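Local atomic coordinates of alcohol dehydrogenase, zinc-containing (Thermotoga maritima, PDB entry 1VJ0), a protein that probably acts as a zinc-dependent oxidoreductase of the alcohol dehydrogenase family and carries two bound zinc ions in each subunit. Residues D58-F62 against R63-P67; K309-W313 against L314-N318. All coordinates share one frame; numbering follows the deposited sequence.

Overall arrangement
Interactions 1 and 2 are both local, each closing the end of a short helix through a Schellman motif, and they lie in different parts of the subunit. Interaction 1, at 58-67, comes first along the chain; it ends helix 56-62 in the GroES-like domain, close to the zinc bound by C55, H77, E78 and C178. Interaction 2, at 309-318, falls in helix 310-315, between strands 306-308 and 320-323, the latter an outermost strand of the parallel Rossmann-type sheet. The centres of interactions 1 and 2 lie about 36 Å apart and the nearest atoms of interactions 1 and 2 about 24 Å, without touching. Interaction 1 borders a metal site, whereas interaction 2 faces a second subunit.

Interaction 1 of 2, residues D58-F62 against R63-P67; sequences DVHMF and RGEDP
R63, G64 and E65 fold back on the last turn of helix 56-62 and close it with a Schellman motif. R63 starts the exit: its N bonds to V59 O at 3.0 Å and weakly to H60 O. Its side chain leaves along the helix surface, R63 CG lying 3.1 Å from V59 O. A bend at chi2 (-111°) then brings the guanidinium to the rim of the F62 ring, the two planes 77° apart, with F62 CE2 over one guanidinium face. That group is also held outside the turn, by a salt bridge to E367 on helix 359-368 and a hydrogen bond to N27. G64 follows with positive phi (83°), where a CB would be jammed against the carbonyl O of R63; its N bonds to M61 O at 3.1 Å from well above the carbonyl plane. E65 N completes the motif by bonding to H60 O at 3.0 Å, nearer the carbonyl plane than G64 N comes to that of M61. The E65 side chain then reaches back to the H60 ring, carboxylate and ring nearly coplanar, and E65 OE1 meets the ring edge at H60 CD2, a short 3.0 Å approach. D66 turns back toward M61, and its carboxylate forms a salt bridge with R68. M61 itself packs near H77, a ligand of the zinc also bound by C55, E78 and C178, which places this helix end beside the metal site. A water donates to M61 O and accepts from D66 N, bridging the two backbone positions, and M61 CG rests 3.7 Å from D66 CB.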
ATOM      1  N   ASP A  58      -0.129 -27.136 -21.863  1.00 33.13           N
ATOM      2  CA  ASP A  58      -0.511 -27.587 -23.201  1.00 32.42           C
ATOM      3  C   ASP A  58      -0.747 -29.109 -23.175  1.00 32.47           C
ATOM      4  O   ASP A  58      -1.643 -29.604 -23.850  1.00 32.41           O
ATOM      5  CB  ASP A  58       0.540 -27.194 -24.252  1.00 32.71           C
ATOM      6  CG  ASP A  58       0.668 -25.704 -24.432  1.00 33.69           C
ATOM      7  OD1 ASP A  58      -0.284 -24.971 -24.051  1.00 33.98           O
ATOM      8  OD2 ASP A  58       1.648 -25.172 -25.018  1.00 34.94           O
ATOM      9  N   VAL A  59       0.040 -29.824 -22.371  1.00 31.79           N
ATOM     10  CA  VAL A  59      -0.109 -31.248 -22.220  1.00 32.42           C
ATOM     11  C   VAL A  59      -1.474 -31.612 -21.654  1.00 31.87           C
ATOM     12  O   VAL A  59      -2.157 -32.475 -22.183  1.00 31.49           O
ATOM     13  CB  VAL A  59       1.012 -31.843 -21.325  1.00 32.78           C
ATOM     14  CG1 VAL A  59       0.726 -33.292 -21.003  1.00 32.78           C
ATOM     15  CG2 VAL A  59       2.376 -31.687 -22.020  1.00 31.78           C
ATOM     16  N   HIS A  60      -1.869 -30.922 -20.606  1.00 31.79           N
ATOM     17  CA  HIS A  60      -3.149 -31.160 -19.991  1.00 34.40           C
ATOM     18  C   HIS A  60      -4.310 -30.854 -20.913  1.00 32.99           C
ATOM     19  O   HIS A  60      -5.276 -31.616 -20.958  1.00 32.72           O
ATOM     20  CB  HIS A  60      -3.220 -30.388 -18.682  1.00 35.78           C
ATOM     21  CG  HIS A  60      -2.110 -30.774 -17.752  1.00 42.02           C
ATOM     22  ND1 HIS A  60      -1.079 -29.914 -17.421  1.00 50.68           N
ATOM     23  CD2 HIS A  60      -1.811 -31.962 -17.174  1.00 47.44           C
ATOM     24  CE1 HIS A  60      -0.221 -30.545 -16.634  1.00 50.80           C
ATOM     25  NE2 HIS A  60      -0.640 -31.791 -16.475  1.00 50.48           N
ATOM     26  N   MET A  61      -4.175 -29.784 -21.681  1.00 31.77           N
ATOM     27  CA  MET A  61      -5.173 -29.433 -22.671  1.00 31.79           C
ATOM     28  C   MET A  61      -5.250 -30.499 -23.766  1.00 30.43           C
ATOM     29  O   MET A  61      -6.336 -30.922 -24.133  1.00 31.05           O
ATOM     30  CB  MET A  61      -4.861 -28.052 -23.263  1.00 31.67           C
ATOM     31  CG  MET A  61      -5.050 -26.828 -22.311  1.00 33.22           C
ATOM     32  SD  MET A  61      -4.435 -25.353 -23.162  1.00 35.68           S
ATOM     33  CE  MET A  61      -3.369 -24.610 -21.930  1.00 37.38           C
ATOM     34  N   PHE A  62      -4.106 -30.967 -24.255  1.00 29.73           N
ATOM     35  CA  PHE A  62      -4.063 -32.056 -25.250  1.00 30.33           C
ATOM     36  C   PHE A  62      -4.805 -33.298 -24.748  1.00 30.72           C
ATOM     37  O   PHE A  62      -5.461 -34.027 -25.511  1.00 29.62           O
ATOM     38  CB  PHE A  62      -2.587 -32.417 -25.579  1.00 30.03           C
ATOM     39  CG  PHE A  62      -2.429 -33.619 -26.465  1.00 29.95           C
ATOM     40  CD1 PHE A  62      -2.484 -33.487 -27.834  1.00 30.80           C
ATOM     41  CD2 PHE A  62      -2.195 -34.889 -25.921  1.00 31.45           C
ATOM     42  CE1 PHE A  62      -2.316 -34.572 -28.658  1.00 31.33           C
ATOM     43  CE2 PHE A  62      -2.043 -35.983 -26.736  1.00 30.20           C
ATOM     44  CZ  PHE A  62      -2.123 -35.838 -28.110  1.00 30.68           C
ATOM     45  N   ARG A  63      -4.675 -33.544 -23.454  1.00 32.24           N
ATOM     46  CA  ARG A  63      -5.212 -34.744 -22.838  1.00 33.49           C
ATOM     47  C   ARG A  63      -6.704 -34.649 -22.520  1.00 34.53           C
ATOM     48  O   ARG A  63      -7.313 -35.638 -22.145  1.00 35.03           O
ATOM     49  CB  ARG A  63      -4.427 -35.061 -21.565  1.00 33.74           C
ATOM     50  CG  ARG A  63      -2.983 -35.493 -21.847  1.00 35.75           C
ATOM     51  CD  ARG A  63      -2.718 -36.907 -21.548  1.00 38.48           C
ATOM     52  NE  ARG A  63      -1.479 -37.425 -22.136  1.00 39.25           N
ATOM     53  CZ  ARG A  63      -1.399 -38.261 -23.177  1.00 43.90           C
ATOM     54  NH1 ARG A  63      -2.494 -38.657 -23.838  1.00 44.99           N
ATOM     55  NH2 ARG A  63      -0.200 -38.703 -23.588  1.00 42.53           N
ATOM     56  N   GLY A  64      -7.286 -33.475 -22.705  1.00 35.91           N
ATOM     57  CA  GLY A  64      -8.681 -33.242 -22.418  1.00 37.61           C
ATOM     58  C   GLY A  64      -8.990 -32.948 -20.954  1.00 39.42           C
ATOM     59  O   GLY A  64     -10.080 -33.249 -20.482  1.00 40.28           O
ATOM     60  N   GLU A  65      -8.053 -32.359 -20.234  1.00 41.02           N
ATOM     61  CA  GLU A  65      -8.203 -32.153 -18.795  1.00 42.88           C
ATOM     62  C   GLU A  65      -8.623 -30.714 -18.454  1.00 43.49           C
ATOM     63  O   GLU A  65      -9.048 -30.460 -17.329  1.00 44.94           O
ATOM     64  CB  GLU A  65      -6.883 -32.535 -18.078  1.00 42.57           C
ATOM     65  CG  GLU A  65      -6.623 -34.036 -18.070  1.00 44.94           C
ATOM     66  CD  GLU A  65      -5.202 -34.495 -17.692  1.00 45.06           C
ATOM     67  OE1 GLU A  65      -4.252 -33.685 -17.608  1.00 47.67           O
ATOM     68  OE2 GLU A  65      -5.031 -35.730 -17.493  1.00 49.14           O
ATOM     69  N   ASP A  66      -8.495 -29.769 -19.388  1.00 43.81           N
ATOM     70  CA  ASP A  66      -8.806 -28.341 -19.123  1.00 44.07           C
ATOM     71  C   ASP A  66     -10.200 -28.084 -19.643  1.00 44.40           C
ATOM     72  O   ASP A  66     -10.431 -28.208 -20.854  1.00 44.85           O
ATOM     73  CB  ASP A  66      -7.810 -27.425 -19.847  1.00 44.36           C
ATOM     74  CG  ASP A  66      -8.017 -25.932 -19.538  1.00 45.25           C
ATOM     75  OD1 ASP A  66      -9.181 -25.467 -19.428  1.00 44.82           O
ATOM     76  OD2 ASP A  66      -7.043 -25.142 -19.405  1.00 50.14           O
ATOM     77  N   PRO A  67     -11.148 -27.772 -18.766  1.00 44.02           N
ATOM     78  CA  PRO A  67     -12.533 -27.647 -19.202  1.00 43.40           C
ATOM     79  C   PRO A  67     -12.794 -26.440 -20.127  1.00 43.04           C
ATOM     80  O   PRO A  67     -13.873 -26.357 -20.713  1.00 43.24           O
ATOM     81  CB  PRO A  67     -13.325 -27.519 -17.872  1.00 43.49           C
ATOM     82  CG  PRO A  67     -12.350 -26.942 -16.893  1.00 44.34           C
ATOM     83  CD  PRO A  67     -11.001 -27.527 -17.316  1.00 44.52           C
TER
HETATM   84  O   HOH W   1      -8.473 -30.056 -22.338  1.00 32.02           O

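Interaction 2 of 2, residues K309-W313 against L314-N318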
ATOM      1  N   LYS A 309      -3.520 -26.117   9.228  1.00 27.07           N
ATOM      2  CA  LYS A 309      -3.549 -25.746  10.626  1.00 27.49           C
ATOM      3  C   LYS A 309      -3.790 -24.236  10.766  1.00 27.11           C
ATOM      4  O   LYS A 309      -2.870 -23.425  10.686  1.00 25.29           O
ATOM      5  CB  LYS A 309      -2.224 -26.092  11.281  1.00 28.49           C
ATOM      6  CG  LYS A 309      -1.910 -27.560  11.272  1.00 30.11           C
ATOM      7  CD  LYS A 309      -0.668 -27.862  12.066  1.00 31.74           C
ATOM      8  CE  LYS A 309      -0.394 -29.382  11.921  1.00 36.97           C
ATOM      9  NZ  LYS A 309       0.859 -29.794  12.626  1.00 41.69           N
ATOM     10  N   VAL A 310      -5.039 -23.880  11.005  1.00 25.89           N
ATOM     11  CA  VAL A 310      -5.426 -22.483  10.985  1.00 26.73           C
ATOM     12  C   VAL A 310      -4.760 -21.657  12.086  1.00 25.99           C
ATOM     13  O   VAL A 310      -4.312 -20.561  11.825  1.00 25.54           O
ATOM     14  CB  VAL A 310      -6.937 -22.328  11.076  1.00 27.23           C
ATOM     15  CG1 VAL A 310      -7.336 -20.834  11.187  1.00 28.04           C
ATOM     16  CG2 VAL A 310      -7.586 -23.040   9.885  1.00 28.85           C
ATOM     17  N   TYR A 311      -4.743 -22.133  13.321  1.00 26.30           N
ATOM     18  CA  TYR A 311      -4.143 -21.342  14.381  1.00 26.89           C
ATOM     19  C   TYR A 311      -2.643 -21.111  14.182  1.00 28.07           C
ATOM     20  O   TYR A 311      -2.164 -19.968  14.244  1.00 26.31           O
ATOM     21  CB  TYR A 311      -4.368 -21.996  15.732  1.00 27.69           C
ATOM     22  CG  TYR A 311      -3.810 -21.218  16.877  1.00 28.50           C
ATOM     23  CD1 TYR A 311      -4.429 -20.051  17.285  1.00 27.45           C
ATOM     24  CD2 TYR A 311      -2.693 -21.669  17.593  1.00 29.03           C
ATOM     25  CE1 TYR A 311      -3.966 -19.332  18.356  1.00 29.18           C
ATOM     26  CE2 TYR A 311      -2.203 -20.932  18.697  1.00 28.29           C
ATOM     27  CZ  TYR A 311      -2.865 -19.755  19.050  1.00 29.65           C
ATOM     28  OH  TYR A 311      -2.484 -18.962  20.118  1.00 30.16           O
ATOM     29  N   GLU A 312      -1.935 -22.218  13.955  1.00 27.70           N
ATOM     30  CA  GLU A 312      -0.487 -22.255  13.881  1.00 28.28           C
ATOM     31  C   GLU A 312       0.035 -21.598  12.643  1.00 28.99           C
ATOM     32  O   GLU A 312       1.061 -20.939  12.691  1.00 28.68           O
ATOM     33  CB  GLU A 312       0.009 -23.718  13.869  1.00 28.68           C
ATOM     34  CG  GLU A 312      -0.282 -24.467  15.142  1.00 27.81           C
ATOM     35  CD  GLU A 312      -1.578 -25.253  15.131  1.00 32.11           C
ATOM     36  OE1 GLU A 312      -2.530 -24.973  14.382  1.00 28.11           O
ATOM     37  OE2 GLU A 312      -1.641 -26.231  15.881  1.00 32.45           O
ATOM     38  N   TRP A 313      -0.650 -21.780  11.513  1.00 29.48           N
ATOM     39  CA  TRP A 313      -0.143 -21.260  10.247  1.00 29.74           C
ATOM     40  C   TRP A 313      -0.679 -19.925   9.820  1.00 29.45           C
ATOM     41  O   TRP A 313       0.013 -19.252   9.091  1.00 28.79           O
ATOM     42  CB  TRP A 313      -0.353 -22.240   9.095  1.00 31.06           C
ATOM     43  CG  TRP A 313       0.312 -23.495   9.341  1.00 31.39           C
ATOM     44  CD1 TRP A 313       1.248 -23.754  10.294  1.00 32.90           C
ATOM     45  CD2 TRP A 313       0.106 -24.724   8.634  1.00 33.78           C
ATOM     46  NE1 TRP A 313       1.629 -25.067  10.220  1.00 34.35           N
ATOM     47  CE2 TRP A 313       0.939 -25.682   9.215  1.00 31.77           C
ATOM     48  CE3 TRP A 313      -0.686 -25.100   7.550  1.00 33.51           C
ATOM     49  CZ2 TRP A 313       0.991 -27.005   8.780  1.00 35.35           C
ATOM     50  CZ3 TRP A 313      -0.631 -26.456   7.126  1.00 32.65           C
ATOM     51  CH2 TRP A 313       0.204 -27.352   7.736  1.00 31.23           C
ATOM     52  N   LEU A 314      -1.903 -19.576  10.229  1.00 28.50           N
ATOM     53  CA  LEU A 314      -2.463 -18.269   9.907  1.00 28.94           C
ATOM     54  C   LEU A 314      -2.488 -17.317  11.064  1.00 27.04           C
ATOM     55  O   LEU A 314      -1.846 -16.299  10.982  1.00 27.81           O
ATOM     56  CB  LEU A 314      -3.887 -18.346   9.396  1.00 28.50           C
ATOM     57  CG  LEU A 314      -4.117 -18.477   7.922  1.00 30.59           C
ATOM     58  CD1 LEU A 314      -5.653 -18.666   7.710  1.00 32.94           C
ATOM     59  CD2 LEU A 314      -3.590 -17.326   7.117  1.00 31.85           C
ATOM     60  N   VAL A 315      -3.229 -17.639  12.119  1.00 26.92           N
ATOM     61  CA  VAL A 315      -3.516 -16.649  13.187  1.00 27.21           C
ATOM     62  C   VAL A 315      -2.264 -16.309  14.010  1.00 28.77           C
ATOM     63  O   VAL A 315      -1.790 -15.122  14.092  1.00 26.05           O
ATOM     64  CB  VAL A 315      -4.675 -17.134  14.069  1.00 27.63           C
ATOM     65  CG1 VAL A 315      -4.943 -16.167  15.241  1.00 27.52           C
ATOM     66  CG2 VAL A 315      -5.902 -17.371  13.223  1.00 28.86           C
ATOM     67  N   LEU A 316      -1.710 -17.338  14.649  1.00 28.88           N
ATOM     68  CA  LEU A 316      -0.553 -17.116  15.518  1.00 29.94           C
ATOM     69  C   LEU A 316       0.631 -16.540  14.705  1.00 29.71           C
ATOM     70  O   LEU A 316       1.439 -15.696  15.193  1.00 27.93           O
ATOM     71  CB  LEU A 316      -0.150 -18.441  16.167  1.00 30.29           C
ATOM     72  CG  LEU A 316       0.990 -18.336  17.171  1.00 30.71           C
ATOM     73  CD1 LEU A 316       0.552 -17.451  18.339  1.00 28.79           C
ATOM     74  CD2 LEU A 316       1.343 -19.738  17.665  1.00 32.62           C
ATOM     75  N   LYS A 317       0.750 -17.005  13.474  1.00 30.00           N
ATOM     76  CA  LYS A 317       1.749 -16.443  12.565  1.00 31.24           C
ATOM     77  C   LYS A 317       1.467 -15.047  12.012  1.00 30.12           C
ATOM     78  O   LYS A 317       2.346 -14.453  11.431  1.00 31.68           O
ATOM     79  CB  LYS A 317       1.983 -17.413  11.400  1.00 31.92           C
ATOM     80  CG  LYS A 317       3.396 -17.650  11.203  1.00 35.89           C
ATOM     81  CD  LYS A 317       3.678 -18.603  10.085  1.00 39.72           C
ATOM     82  CE  LYS A 317       3.975 -19.986  10.605  1.00 37.56           C
ATOM     83  NZ  LYS A 317       5.381 -20.253  10.774  1.00 34.94           N
ATOM     84  N   ASN A 318       0.244 -14.521  12.117  1.00 29.09           N
ATOM     85  CA  ASN A 318      -0.123 -13.288  11.444  1.00 28.11           C
ATOM     86  C   ASN A 318       0.354 -13.315   9.967  1.00 29.19           C
ATOM     87  O   ASN A 318       0.904 -12.329   9.435  1.00 29.20           O
ATOM     88  CB  ASN A 318       0.377 -12.081  12.244  1.00 28.15           C
ATOM     89  CG  ASN A 318      -0.379 -10.791  11.951  1.00 27.35           C
ATOM     90  OD1 ASN A 318      -1.259 -10.387  12.722  1.00 25.26           O
ATOM     91  ND2 ASN A 318       0.005 -10.099  10.868  1.00 23.77           N
TER
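L316 fits against the broad side of Y311: its CB sits over one ring face, 4.2 Å from the centroid, in a CH-pi contact, while L316 CD2 lies 3.9 Å from Y311 CE2 and L316 CD1 approaches Y311 OH. With CG of Y311 anti to its N (chi1 -178°), the ring leans along the helix toward L316, and V315 CB lies obliquely beside Y311 CD1. Replacing Y311 with alanine is likely to take away the aromatic face under L316 and open a gap against V301 of the second subunit, whose W325 N bonds to N318 OD1. Around the helix, V310 CG1 forms a bump between L314 CD1 and V315 CG2. On another side, K309 CB stands 3.7 Å above the plane of the W313 ring, over its centre, and W313 NE1 hydrogen-bonds to E286. K317 folds its aliphatic chain over the carbonyls of E312 and W313, K317 CE lying 3.7 Å from E312 O, before NZ bonds to L288 O. V310 O accepts an ordinary i+4 bond from L314 N; the i+5 bonds, V315 N to V310 O and L316 N to Y311 O (2.7 Å), mark a wider pi-type turn, here running into a Schellman motif at N318.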